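Local coordinates for cupin 2 conserved barrel domain protein (Leptotrichia buccalis, PDB 3RNS) that is of unknown function but carries a conserved cupin barrel domain, the beta-sandwich fold of a superfamily that includes many metal-binding enzymes and small-molecule-binding proteins, at residues A[42-45]-A[49-52]; A[93-96]-A[102-105]; A[184-189]-A[216-221]. All coordinates share one frame; numbering follows the deposited sequence.

Interaction 1: residues A[42-45]-A[49-52]; sequences FSLA and EITA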
loop_
_atom_site.group_PDB
_atom_site.type_symbol
_atom_site.label_atom_id
_atom_site.label_comp_id
_atom_site.label_asym_id
_atom_site.label_seq_id
_atom_site.Cartn_x
_atom_site.Cartn_y
_atom_site.Cartn_z
ATOM N N PHE A 42 3.938 9.725 -1.360
ATOM C CA PHE A 42 4.900 10.611 -1.997
ATOM C C PHE A 42 4.681 10.694 -3.481
ATOM O O PHE A 42 4.389 9.665 -4.123
ATOM C CB PHE A 42 6.315 10.080 -1.774
ATOM C CG PHE A 42 6.834 10.305 -0.384
ATOM C CD1 PHE A 42 6.512 9.446 0.636
ATOM C CD2 PHE A 42 7.614 11.406 -0.102
ATOM C CE1 PHE A 42 6.986 9.678 1.915
ATOM C CE2 PHE A 42 8.110 11.637 1.186
ATOM C CZ PHE A 42 7.791 10.764 2.180
ATOM N N SER A 43 4.804 11.897 -4.044
ATOM C CA SER A 43 4.948 12.071 -5.497
ATOM C C SER A 43 6.183 12.895 -5.761
ATOM O O SER A 43 6.308 14.011 -5.241
ATOM C CB SER A 43 3.710 12.756 -6.080
ATOM O OG SER A 43 3.838 12.998 -7.465
ATOM N N LEU A 44 7.130 12.326 -6.505
ATOM C CA LEU A 44 8.383 12.975 -6.829
ATOM C C LEU A 44 8.413 13.327 -8.303
ATOM O O LEU A 44 8.189 12.469 -9.140
ATOM C CB LEU A 44 9.560 12.032 -6.575
ATOM C CG LEU A 44 10.008 11.710 -5.172
ATOM C CD1 LEU A 44 8.929 10.896 -4.466
ATOM C CD2 LEU A 44 11.352 10.934 -5.240
ATOM N N ALA A 45 8.703 14.570 -8.626
ATOM C CA ALA A 45 8.811 15.001 -10.021
ATOM C C ALA A 45 10.094 14.413 -10.545
ATOM O O ALA A 45 11.006 14.082 -9.773
ATOM C CB ALA A 45 8.862 16.554 -10.157
ATOM N N GLU A 49 14.703 13.922 -5.646
ATOM C CA GLU A 49 14.965 12.825 -4.734
ATOM C C GLU A 49 14.541 13.055 -3.290
ATOM O O GLU A 49 14.426 14.183 -2.832
ATOM C CB GLU A 49 16.441 12.464 -4.775
ATOM C CG GLU A 49 17.373 13.571 -4.421
ATOM C CD GLU A 49 18.832 13.147 -4.607
ATOM O OE1 GLU A 49 19.559 13.162 -3.589
ATOM O OE2 GLU A 49 19.242 12.784 -5.751
ATOM N N ILE A 50 14.306 11.963 -2.585
ATOM C CA ILE A 50 14.170 12.011 -1.144
ATOM C C ILE A 50 15.388 11.247 -0.578
ATOM O O ILE A 50 15.817 10.247 -1.154
ATOM C CB ILE A 50 12.764 11.477 -0.659
ATOM C CG1 ILE A 50 12.606 9.984 -0.888
ATOM C CG2 ILE A 50 11.615 12.148 -1.434
ATOM C CD1 ILE A 50 11.139 9.448 -0.778
ATOM N N THR A 51 15.978 11.761 0.501
ATOM C CA THR A 51 17.096 11.088 1.179
ATOM C C THR A 51 16.673 10.767 2.594
ATOM O O THR A 51 16.023 11.577 3.235
ATOM C CB THR A 51 18.371 11.943 1.241
ATOM O OG1 THR A 51 18.060 13.210 1.812
ATOM C CG2 THR A 51 18.973 12.161 -0.122
ATOM N N ALA A 52 17.010 9.577 3.068
ATOM C CA ALA A 52 16.682 9.179 4.418
ATOM C C ALA A 52 17.938 8.690 5.119
ATOM O O ALA A 52 18.682 7.865 4.594
ATOM C CB ALA A 52 15.648 8.116 4.407
#

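Interaction 2: residues A[93-96]-A[102-105]; sequences YSIE and KLIE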
loop_
_atom_site.group_PDB
_atom_site.type_symbol
_atom_site.label_atom_id
_atom_site.label_comp_id
_atom_site.label_asym_id
_atom_site.label_seq_id
_atom_site.Cartn_x
_atom_site.Cartn_y
_atom_site.Cartn_z
ATOM N N TYR A 93 19.628 5.750 2.813
ATOM C CA TYR A 93 19.217 5.553 1.434
ATOM C C TYR A 93 18.769 6.861 0.796
ATOM O O TYR A 93 18.542 7.862 1.456
ATOM C CB TYR A 93 18.132 4.465 1.326
ATOM C CG TYR A 93 16.795 4.775 1.992
ATOM C CD1 TYR A 93 16.582 4.496 3.339
ATOM C CD2 TYR A 93 15.743 5.335 1.269
ATOM C CE1 TYR A 93 15.375 4.777 3.946
ATOM C CE2 TYR A 93 14.520 5.601 1.863
ATOM C CZ TYR A 93 14.342 5.314 3.202
ATOM O OH TYR A 93 13.146 5.597 3.809
ATOM N N SER A 94 18.694 6.836 -0.519
ATOM C CA SER A 94 18.086 7.901 -1.264
ATOM C C SER A 94 17.165 7.240 -2.272
ATOM O O SER A 94 17.390 6.074 -2.647
ATOM C CB SER A 94 19.154 8.769 -1.953
ATOM O OG SER A 94 19.973 7.981 -2.807
ATOM N N ILE A 95 16.140 7.982 -2.693
ATOM C CA ILE A 95 15.218 7.571 -3.782
ATOM C C ILE A 95 15.156 8.662 -4.860
ATOM O O ILE A 95 14.794 9.815 -4.550
ATOM C CB ILE A 95 13.805 7.338 -3.281
ATOM C CG1 ILE A 95 13.807 6.329 -2.112
ATOM C CG2 ILE A 95 12.895 6.825 -4.402
ATOM C CD1 ILE A 95 12.391 5.972 -1.592
ATOM N N GLU A 96 15.527 8.301 -6.091
ATOM C CA GLU A 96 15.544 9.221 -7.223
ATOM C C GLU A 96 14.436 8.869 -8.197
ATOM O O GLU A 96 14.234 7.718 -8.573
ATOM C CB GLU A 96 16.896 9.193 -7.951
ATOM C CG GLU A 96 18.072 9.612 -7.101
ATOM C CD GLU A 96 19.420 9.753 -7.895
ATOM O OE1 GLU A 96 20.439 10.164 -7.291
ATOM O OE2 GLU A 96 19.453 9.455 -9.108
ATOM N N LYS A 102 5.618 7.774 -7.878
ATOM C CA LYS A 102 4.691 7.884 -6.770
ATOM C C LYS A 102 4.798 6.643 -5.908
ATOM O O LYS A 102 4.873 5.505 -6.413
ATOM C CB LYS A 102 3.257 8.096 -7.262
ATOM C CG LYS A 102 3.101 9.421 -8.061
ATOM C CD LYS A 102 1.688 9.667 -8.444
ATOM C CE LYS A 102 1.545 10.934 -9.314
ATOM N NZ LYS A 102 0.099 11.103 -9.651
ATOM N N LEU A 103 4.773 6.841 -4.602
ATOM C CA LEU A 103 5.086 5.760 -3.665
ATOM C C LEU A 103 4.151 5.820 -2.505
ATOM O O LEU A 103 3.823 6.940 -2.019
ATOM C CB LEU A 103 6.498 5.947 -3.147
ATOM C CG LEU A 103 7.701 5.891 -4.093
ATOM C CD1 LEU A 103 8.936 6.303 -3.358
ATOM C CD2 LEU A 103 7.854 4.493 -4.723
ATOM N N ILE A 104 3.714 4.652 -2.026
ATOM C CA ILE A 104 3.176 4.528 -0.690
ATOM C C ILE A 104 4.360 4.156 0.210
ATOM O O ILE A 104 5.079 3.204 -0.088
ATOM C CB ILE A 104 2.100 3.396 -0.552
ATOM C CG1 ILE A 104 0.992 3.523 -1.595
ATOM C CG2 ILE A 104 1.531 3.413 0.875
ATOM C CD1 ILE A 104 -0.089 2.430 -1.519
ATOM N N GLU A 105 4.564 4.883 1.312
ATOM C CA GLU A 105 5.613 4.604 2.254
ATOM C C GLU A 105 4.953 4.127 3.553
ATOM O O GLU A 105 4.130 4.820 4.108
ATOM C CB GLU A 105 6.470 5.859 2.552
ATOM C CG GLU A 105 7.576 5.618 3.591
ATOM C CD GLU A 105 8.345 6.894 3.971
ATOM O OE1 GLU A 105 8.035 7.492 5.023
ATOM O OE2 GLU A 105 9.274 7.296 3.230
#

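Interaction 3: residues A[184-189]-A[216-221]; sequences GKYYVD and ENFKML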
loop_
_atom_site.group_PDB
_atom_site.type_symbol
_atom_site.label_atom_id
_atom_site.label_comp_id
_atom_site.label_asym_id
_atom_site.label_seq_id
_atom_site.Cartn_x
_atom_site.Cartn_y
_atom_site.Cartn_z
ATOM N N GLY A 184 -12.773 -5.282 -6.592
ATOM C CA GLY A 184 -13.361 -5.960 -5.444
ATOM C C GLY A 184 -14.496 -5.191 -4.842
ATOM O O GLY A 184 -14.572 -3.956 -4.970
ATOM N N LYS A 185 -15.420 -5.915 -4.241
ATOM C CA LYS A 185 -16.558 -5.300 -3.600
ATOM C C LYS A 185 -16.374 -5.365 -2.106
ATOM O O LYS A 185 -16.333 -6.459 -1.509
ATOM C CB LYS A 185 -17.838 -5.975 -3.995
ATOM C CG LYS A 185 -19.037 -5.343 -3.316
ATOM C CD LYS A 185 -20.283 -5.667 -4.106
ATOM C CE LYS A 185 -21.564 -5.195 -3.442
ATOM N NZ LYS A 185 -22.651 -6.210 -3.674
ATOM N N TYR A 186 -16.209 -4.217 -1.487
ATOM C CA TYR A 186 -15.995 -4.169 -0.039
ATOM C C TYR A 186 -17.229 -3.702 0.688
ATOM O O TYR A 186 -18.114 -3.096 0.101
ATOM C CB TYR A 186 -14.837 -3.247 0.301
ATOM C CG TYR A 186 -13.515 -3.777 -0.127
ATOM C CD1 TYR A 186 -12.667 -4.392 0.782
ATOM C CD2 TYR A 186 -13.098 -3.668 -1.448
ATOM C CE1 TYR A 186 -11.435 -4.874 0.377
ATOM C CE2 TYR A 186 -11.894 -4.182 -1.854
ATOM C CZ TYR A 186 -11.064 -4.757 -0.948
ATOM O OH TYR A 186 -9.835 -5.256 -1.356
ATOM N N TYR A 187 -17.339 -4.095 1.953
ATOM C CA TYR A 187 -18.405 -3.640 2.796
ATOM C C TYR A 187 -17.806 -3.134 4.092
ATOM O O TYR A 187 -16.872 -3.757 4.656
ATOM C CB TYR A 187 -19.392 -4.747 3.136
ATOM C CG TYR A 187 -20.088 -5.432 1.967
ATOM C CD1 TYR A 187 -21.409 -5.134 1.619
ATOM C CD2 TYR A 187 -19.439 -6.411 1.249
ATOM C CE1 TYR A 187 -22.032 -5.804 0.566
ATOM C CE2 TYR A 187 -20.036 -7.063 0.220
ATOM C CZ TYR A 187 -21.330 -6.768 -0.128
ATOM O OH TYR A 187 -21.864 -7.482 -1.210
ATOM N N VAL A 188 -18.329 -2.006 4.567
ATOM C CA VAL A 188 -17.979 -1.509 5.901
ATOM C C VAL A 188 -19.284 -1.259 6.620
ATOM O O VAL A 188 -20.093 -0.469 6.155
ATOM C CB VAL A 188 -17.114 -0.212 5.855
ATOM C CG1 VAL A 188 -17.002 0.438 7.273
ATOM C CG2 VAL A 188 -15.714 -0.537 5.311
ATOM N N ASP A 189 -19.473 -1.963 7.730
ATOM C CA ASP A 189 -20.691 -1.875 8.535
ATOM C C ASP A 189 -21.924 -2.016 7.615
ATOM O O ASP A 189 -22.813 -1.168 7.602
ATOM C CB ASP A 189 -20.678 -0.546 9.272
ATOM C CG ASP A 189 -21.593 -0.523 10.480
ATOM O OD1 ASP A 189 -22.144 -1.580 10.871
ATOM O OD2 ASP A 189 -21.745 0.592 11.041
ATOM N N GLU A 216 -15.634 -10.278 -10.718
ATOM C CA GLU A 216 -14.458 -10.876 -11.355
ATOM C C GLU A 216 -13.371 -11.171 -10.330
ATOM O O GLU A 216 -13.500 -10.817 -9.181
ATOM C CB GLU A 216 -13.899 -9.925 -12.400
ATOM C CG GLU A 216 -13.385 -8.597 -11.794
ATOM C CD GLU A 216 -13.029 -7.530 -12.893
ATOM O OE1 GLU A 216 -11.905 -7.573 -13.473
ATOM O OE2 GLU A 216 -13.885 -6.637 -13.157
ATOM N N ASN A 217 -12.325 -11.850 -10.763
ATOM C CA ASN A 217 -11.195 -12.119 -9.890
ATOM C C ASN A 217 -10.505 -10.825 -9.489
ATOM O O ASN A 217 -10.447 -9.880 -10.256
ATOM C CB ASN A 217 -10.143 -13.008 -10.552
ATOM C CG ASN A 217 -10.687 -14.328 -11.152
ATOM O OD1 ASN A 217 -11.701 -14.887 -10.753
ATOM N ND2 ASN A 217 -9.930 -14.844 -12.109
ATOM N N PHE A 218 -9.974 -10.749 -8.274
ATOM C CA PHE A 218 -9.190 -9.576 -7.906
ATOM C C PHE A 218 -8.041 -9.912 -6.976
ATOM O O PHE A 218 -8.009 -10.970 -6.334
ATOM C CB PHE A 218 -10.102 -8.416 -7.374
ATOM C CG PHE A 218 -10.453 -8.506 -5.925
ATOM C CD1 PHE A 218 -9.744 -7.795 -4.996
ATOM C CD2 PHE A 218 -11.500 -9.312 -5.483
ATOM C CE1 PHE A 218 -10.037 -7.897 -3.653
ATOM C CE2 PHE A 218 -11.826 -9.393 -4.152
ATOM C CZ PHE A 218 -11.067 -8.685 -3.212
ATOM N N LYS A 219 -7.072 -9.011 -6.923
ATOM C CA LYS A 219 -5.985 -9.098 -5.950
ATOM C C LYS A 219 -5.906 -7.779 -5.165
ATOM O O LYS A 219 -6.190 -6.685 -5.700
ATOM C CB LYS A 219 -4.623 -9.355 -6.666
ATOM C CG LYS A 219 -4.512 -10.670 -7.342
ATOM C CD LYS A 219 -3.215 -10.805 -8.131
ATOM C CE LYS A 219 -3.206 -12.055 -8.904
ATOM N NZ LYS A 219 -1.937 -12.236 -9.602
HETATM N N MSE A 220 -5.503 -7.890 -3.909
HETATM C CA MSE A 220 -5.307 -6.745 -3.072
HETATM C C MSE A 220 -4.116 -6.882 -2.132
HETATM O O MSE A 220 -3.704 -7.974 -1.749
HETATM C CB MSE A 220 -6.559 -6.552 -2.214
HETATM C CG MSE A 220 -6.954 -7.829 -1.420
HETATM SE SE MSE A 220 -8.260 -7.480 0.065
HETATM C CE MSE A 220 -7.041 -6.631 1.223
ATOM N N LEU A 221 -3.576 -5.743 -1.766
ATOM C CA LEU A 221 -2.650 -5.588 -0.690
ATOM C C LEU A 221 -3.384 -4.975 0.501
ATOM O O LEU A 221 -4.096 -3.945 0.376
ATOM C CB LEU A 221 -1.508 -4.653 -1.109
ATOM C CG LEU A 221 -0.535 -4.079 -0.048
ATOM C CD1 LEU A 221 0.361 -5.190 0.595
ATOM C CD2 LEU A 221 0.284 -2.910 -0.693
#

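Interaction 1: residues A[42-45]-A[49-52]
The contact belongs to the seam between two sheets of the N-terminal half, where Phe42 and Leu44 of strand 37-44 meet Ile50 of strand 49-52 mainly through side chains. Ile50 is the hub, because its two branches part to serve different partners. CG1 sits between the backbone N and the carbonyl carbon (chi1 68°), and the extended chain beyond it carries CD1 over one face of the Phe42 ring. The methyl lies nearer the rim than the centre, with CD1 at 4.1 Å from Phe42 CD2. The other branch, CG2, turns to Leu44, whose side chain it meets at about a right angle: Ile50 CG2 stands 4.0 Å from Leu44 CD2 and 4.1 Å from Leu44 CG.

The chain leaves one sheet at Leu44, makes a short turn and enters the other at Glu49, a passage between sheets of the kind that builds a cupin-like beta-sandwich. The two short strand segments run at 126° to one another, 8.5 Å apart at their closest, and exchange no backbone hydrogen bond. Each is instead bonded within its own sheet, Phe42 to Leu103 and Ile50 to Ile95.

Near the turn, Leu44 CD2 also lies against the opposing backbone, 4.1 Å from Glu49 CA and equally far from Ile50 N. The side chain of Glu49 starts away from strand 37-44 and runs to the surface, where its carboxylate comes close to that of Glu96; a salt bridge from Glu96 to Arg98 probably eases this meeting of like charges. Val26 of strand 26-33 adds to the apolar cover of Ile50, while the side chain of Phe42 also packs on Ser28 of that strand and on Glu105 of strand 101-108.

Interaction 2: residues A[93-96]-A[102-105]
Ile95 reaches across the sandwich toward Leu103, and its side chain can be followed atom by atom. CB stands back, 5.0 Å from Leu103 CD1, and divides the chain into two branches. The shorter one, CG2, comes within 4.1 Å of Leu103 CD1. CG1 lies anti to the carbonyl carbon (chi1 -54°) and serves mainly as a spacer, for the chain is extended beyond it and delivers CD1 to the closest meeting, 3.9 Å from Leu103 CD1. One leucine methyl therefore faces two isoleucine methyls, and the side chains approach tip to tip. Leu103 makes its half of the reach with a nearly straight second torsion (chi2 172°), which carries CD1 out toward the isoleucine.

Strand 93-97 belongs to the four-stranded sheet and strand 101-108 to the six-stranded one, so this meeting of methyls is a piece of the apolar filling between the two layers of a cupin-like barrel. The CA atoms of Ile95 and Leu103 are 10.3 Å apart, a spacing bridged by side chains without any hydrogen bond between the strands. Ile50, Ile70 and Tyr61 close in around Ile95.

The filling turns polar two residues before Ile95 and two after Leu103, where the Tyr93 hydroxyl and the Glu105 carboxylate approach each other. Tyr93 OH is 4.3 Å from Glu105 OE2, too far for a direct bond, and Tyr61 OH links them, hydrogen-bonded to Tyr93 OH and to Glu105 OE2. Glu105 OE1 is paired with Tyr38 OH. The buried carboxylate is thus held at both oxygens, which probably restrains its rotation. An acetate, probably from the crystallisation liquor, lies about 4 Å from the Glu105 side chain (nearest atoms) and may mark a pocket beside this polar cluster.

Interaction 3: residues A[184-189]-A[216-221]
Tyr186 OH is enclosed by apolar groups of strand 218-225, without a hydrogen-bonding partner in the model. Met220, present as selenomethionine, brings SE to 3.1 Å and CB to 3.6 Å from Tyr186 OH, while Phe218 CE1 stands 3.5 Å from the same oxygen. The selenium lies at the edge of the tyrosine ring, 79° off the normal through the centroid, a Met-aromatic contact made close to the ring plane. Phe218 lies oblique to Tyr186 and uses one face for Gly184. Its CG sits between the backbone N and the carbonyl carbon, which brings that face against Gly184 CA; this carbon is 3.8 Å from the Phe218 centroid, only 10° off the normal, in a CH-pi contact. A CB on Gly184 would fall 2.9 Å from Phe218 CE1, a clash, so the ring can lie this close only because the position has no side chain. Replacing Phe218 with an alanine would probably open a gap beside Gly184, take away the stacking partner of Phe160 and leave the tyrosine hydroxyl less tightly enclosed. Val177 and Val211 are among the other apolar neighbours. Strands 183-188 and 218-225 come from different sheets and their short segments run at 53° to each other, consistent with packing between the two sheets of a cupin-type beta-sandwich.

Interactions 1 and 2 form one continuous packing unit, with centres 5 Å apart, in which the same two sheets are joined twice. They are stitched together by probable backbone hydrogen bonds of 2.8 Å, from Ile95 N to Ile50 O and from Ala52 N to Tyr93 O, and Phe42 CE1 lies 3.6 Å from Glu105 OE2. The side chains of Phe42 and Glu105 both come within about 4 Å of bound acetate, probably from the crystallisation liquor, so the two contacts may border one pocket, though no active site is established. Interaction 3 sits across the chain's centre, its own centre about 30 Å from that of interaction 1 and 27 Å from that of interaction 2, and joins the corresponding layers of the C-terminal cupin domain.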